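Local coordinates for 4-oxalocrotonate decarboxylase NahK (Pseudomonas putida, PDB 5D2G), which catalyses the metal-dependent decarboxylation of (3E)-2-oxohex-3-enedioate to 2-oxopent-4-enoate and carbon dioxide in the breakdown of aromatic hydrocarbons, at residues 126-131 against 159-164. The protein carries 1 engineered substitution. Residues are numbered along the deposited sequence; the frame is centred on the assembly and turned at random.
Sequences KIEAEI and TVEVID. With MG (magnesium ion), chain B.
E128 and E161 face each other as a hydrogen-bonded antiparallel pair and reach out side by side to one magnesium ion, their carboxylate planes 29° apart. Each gives a single oxygen: E128 OE2 lies 2.0 Å from the magnesium and E161 OE1 1.9 Å. E130, two residues along the same strand and so on the same face, places its OE1 1.9 Å from the magnesium. E128 OE2 and E161 OE1 are 2.8 Å apart as neighbouring ligands of one cation, whose positive charge probably offsets their repulsion. The three carboxylate oxygens occupy one face of a six-coordinate shell, and three waters fill the other. Glutamate suits these places: the E128 chain, extended beyond CG, carries its carboxylate well above the sheet. The OE2 atoms of E130 and E161 are held by G254 N and K83, respectively; K83 belongs to the 2-oxoglutarate site.

I163 borders this acidic cluster, and a branched side chain suits it because it serves two neighbours. With chi1 at 57°, CG1 is turned toward K126 and CG2 is left to cover E128 OE2 at 3.4 Å. I163 CG1 packs 4.0 Å from K126 CB, the aliphatic root of a lysine whose amino end leads out to solvent. An alanine in place of I163 would probably uncover the flank of E128 OE2 and leave K126 CB without its apolar neighbour. Paired backbone bonds join K126 to I163, including I163 N to K126 O at 2.7 Å.

The opposite face is apolar, with I127 CB touching V160 CG1 at 3.7 Å. There I127, A129 and V160 pack on strand 267-272 of the second sheet, while strand 184-189 flanks 159-163 and strands 250-252 and 260-261 flank 126-131, placing the metal site inside the curled sheet of this FAH-family domain.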
ATOM      1  N   LYS A 126      -5.406  -8.009  -6.911  1.00 10.50           N
ATOM      2  CA  LYS A 126      -6.507  -7.078  -7.020  1.00 12.87           C
ATOM      3  C   LYS A 126      -5.882  -5.723  -7.229  1.00 12.18           C
ATOM      4  O   LYS A 126      -4.732  -5.494  -6.835  1.00  8.84           O
ATOM      5  CB  LYS A 126      -7.308  -7.048  -5.718  1.00 12.08           C
ATOM      6  CG  LYS A 126      -7.956  -8.377  -5.363  1.00 14.67           C
ATOM      7  CD  LYS A 126      -8.836  -8.238  -4.118  1.00 17.89           C
ATOM      8  CE  LYS A 126      -9.503  -9.560  -3.762  1.00 24.66           C
ATOM      9  NZ  LYS A 126     -10.538  -9.397  -2.703  1.00 28.39           N
ATOM     10  N   ILE A 127      -6.626  -4.813  -7.839  1.00 11.91           N
ATOM     11  CA  ILE A 127      -6.107  -3.468  -8.030  1.00  9.26           C
ATOM     12  C   ILE A 127      -6.982  -2.493  -7.258  1.00 11.94           C
ATOM     13  O   ILE A 127      -8.151  -2.774  -6.983  1.00 11.54           O
ATOM     14  CB  ILE A 127      -6.056  -3.079  -9.524  1.00  9.75           C
ATOM     15  CG1 ILE A 127      -7.429  -3.220 -10.172  1.00 10.72           C
ATOM     16  CG2 ILE A 127      -5.057  -3.967 -10.272  1.00  9.51           C
ATOM     17  CD1 ILE A 127      -7.563  -2.392 -11.436  1.00 18.06           C
ATOM     18  N   GLU A 128      -6.407  -1.357  -6.894  1.00  9.24           N
ATOM     19  CA  GLU A 128      -7.160  -0.316  -6.234  1.00 12.90           C
ATOM     20  C   GLU A 128      -6.567   1.005  -6.719  1.00 11.47           C
ATOM     21  O   GLU A 128      -5.344   1.113  -6.891  1.00 10.62           O
ATOM     22  CB  GLU A 128      -7.052  -0.463  -4.706  1.00 14.96           C
ATOM     23  CG  GLU A 128      -5.642  -0.542  -4.182  1.00 17.64           C
ATOM     24  CD  GLU A 128      -5.556  -0.819  -2.671  1.00 18.85           C
ATOM     25  OE1 GLU A 128      -6.602  -0.903  -1.979  1.00 22.45           O
ATOM     26  OE2 GLU A 128      -4.417  -0.953  -2.185  1.00 15.35           O
ATOM     27  N   ALA A 129      -7.429   1.985  -6.985  1.00 12.10           N
ATOM     28  CA  ALA A 129      -6.975   3.297  -7.448  1.00 12.59           C
ATOM     29  C   ALA A 129      -6.542   4.141  -6.259  1.00 13.46           C
ATOM     30  O   ALA A 129      -7.243   4.201  -5.244  1.00 10.29           O
ATOM     31  CB  ALA A 129      -8.064   3.991  -8.183  1.00 12.64           C
ATOM     32  N   GLU A 130      -5.392   4.796  -6.383  1.00  9.89           N
ATOM     33  CA  GLU A 130      -4.871   5.611  -5.299  1.00  9.58           C
ATOM     34  C   GLU A 130      -4.258   6.899  -5.812  1.00 12.14           C
ATOM     35  O   GLU A 130      -4.037   7.080  -7.022  1.00 11.38           O
ATOM     36  CB  GLU A 130      -3.817   4.844  -4.485  1.00  8.69           C
ATOM     37  CG  GLU A 130      -4.209   3.394  -4.157  1.00 11.25           C
ATOM     38  CD  GLU A 130      -3.401   2.786  -3.032  1.00 10.86           C
ATOM     39  OE1 GLU A 130      -3.474   1.546  -2.889  1.00  8.18           O
ATOM     40  OE2 GLU A 130      -2.721   3.528  -2.283  1.00 12.32           O
ATOM     41  N   ILE A 131      -3.976   7.791  -4.878  1.00 12.51           N
ATOM     42  CA  ILE A 131      -3.175   8.958  -5.184  1.00 10.24           C
ATOM     43  C   ILE A 131      -1.902   8.840  -4.339  1.00 12.09           C
ATOM     44  O   ILE A 131      -1.957   8.548  -3.139  1.00 11.05           O
ATOM     45  CB  ILE A 131      -3.981  10.280  -4.959  1.00 19.58           C
ATOM     46  CG1 ILE A 131      -3.241  11.473  -5.559  1.00 16.24           C
ATOM     47  CG2 ILE A 131      -4.298  10.504  -3.493  1.00 16.99           C
ATOM     48  CD1 ILE A 131      -3.284  11.479  -7.074  1.00 24.53           C
ATOM     49  N   THR A 159      -1.792   6.663  -8.957  1.00 10.40           N
ATOM     50  CA  THR A 159      -1.142   5.361  -8.847  1.00  9.68           C
ATOM     51  C   THR A 159      -2.183   4.287  -8.592  1.00 12.93           C
ATOM     52  O   THR A 159      -3.035   4.435  -7.715  1.00  9.36           O
ATOM     53  CB  THR A 159      -0.169   5.318  -7.659  1.00 14.73           C
ATOM     54  OG1 THR A 159       0.689   6.458  -7.697  1.00 12.29           O
ATOM     55  CG2 THR A 159       0.684   4.027  -7.685  1.00  8.41           C
ATOM     56  N   VAL A 160      -2.110   3.201  -9.344  1.00 12.44           N
ATOM     57  CA  VAL A 160      -2.937   2.044  -9.057  1.00  9.18           C
ATOM     58  C   VAL A 160      -2.055   1.034  -8.351  1.00  9.08           C
ATOM     59  O   VAL A 160      -0.959   0.743  -8.834  1.00 12.71           O
ATOM     60  CB  VAL A 160      -3.477   1.432 -10.362  1.00  9.77           C
ATOM     61  CG1 VAL A 160      -4.103   0.069 -10.101  1.00  9.57           C
ATOM     62  CG2 VAL A 160      -4.461   2.393 -11.020  1.00 10.71           C
ATOM     63  N   GLU A 161      -2.500   0.518  -7.203  1.00  8.00           N
ATOM     64  CA  GLU A 161      -1.742  -0.546  -6.562  1.00 10.47           C
ATOM     65  C   GLU A 161      -2.279  -1.884  -7.014  1.00  8.70           C
ATOM     66  O   GLU A 161      -3.486  -2.055  -7.171  1.00 10.28           O
ATOM     67  CB  GLU A 161      -1.815  -0.490  -5.034  1.00  9.29           C
ATOM     68  CG  GLU A 161      -0.708  -1.341  -4.404  1.00  8.31           C
ATOM     69  CD  GLU A 161      -0.649  -1.275  -2.892  1.00 10.36           C
ATOM     70  OE1 GLU A 161      -1.587  -0.739  -2.258  1.00 11.22           O
ATOM     71  OE2 GLU A 161       0.358  -1.771  -2.343  1.00  7.13           O
ATOM     72  N   VAL A 162      -1.383  -2.839  -7.228  1.00  8.96           N
ATOM     73  CA  VAL A 162      -1.822  -4.212  -7.351  1.00 10.22           C
ATOM     74  C   VAL A 162      -1.487  -4.816  -6.009  1.00  9.40           C
ATOM     75  O   VAL A 162      -0.307  -4.843  -5.612  1.00  8.11           O
ATOM     76  CB  VAL A 162      -1.059  -4.976  -8.426  1.00 11.62           C
ATOM     77  CG1 VAL A 162      -1.626  -6.386  -8.533  1.00  7.67           C
ATOM     78  CG2 VAL A 162      -1.160  -4.247  -9.773  1.00  9.26           C
ATOM     79  N   ILE A 163      -2.508  -5.261  -5.285  1.00  8.34           N
ATOM     80  CA  ILE A 163      -2.249  -5.892  -3.996  1.00  8.81           C
ATOM     81  C   ILE A 163      -2.478  -7.378  -4.164  1.00  7.67           C
ATOM     82  O   ILE A 163      -3.246  -7.800  -5.022  1.00 10.01           O
ATOM     83  CB  ILE A 163      -3.133  -5.340  -2.864  1.00  7.00           C
ATOM     84  CG1 ILE A 163      -4.615  -5.485  -3.208  1.00  7.65           C
ATOM     85  CG2 ILE A 163      -2.797  -3.878  -2.564  1.00  8.57           C
ATOM     86  CD1 ILE A 163      -5.541  -4.976  -2.080  1.00  7.98           C
ATOM     87  N   ASP A 164      -1.790  -8.174  -3.355  1.00  6.92           N
ATOM     88  CA  ASP A 164      -1.879  -9.609  -3.509  1.00  8.66           C
ATOM     89  C   ASP A 164      -1.514 -10.189  -2.171  1.00 10.57           C
ATOM     90  O   ASP A 164      -0.339 -10.369  -1.867  1.00 13.62           O
ATOM     91  CB  ASP A 164      -0.896 -10.050  -4.598  1.00  7.13           C
ATOM     92  CG  ASP A 164      -1.046 -11.493  -4.984  1.00  7.82           C
ATOM     93  OD1 ASP A 164      -2.139 -12.071  -4.795  1.00  9.17           O
ATOM     94  OD2 ASP A 164      -0.044 -12.046  -5.495  1.00  7.51           O
TER
HETATM   95 MG    MG B 301      -3.049   0.281  -1.521  1.00  9.15          MG
HETATM   96  O   HOH W   1      -1.820   1.622  -0.621  1.00  6.22           O
HETATM   97  O   HOH W   2      -3.068  -0.712   0.120  1.00 17.86           O
HETATM   98  O   HOH W   3      -4.684   0.887  -0.290  1.00 14.31           O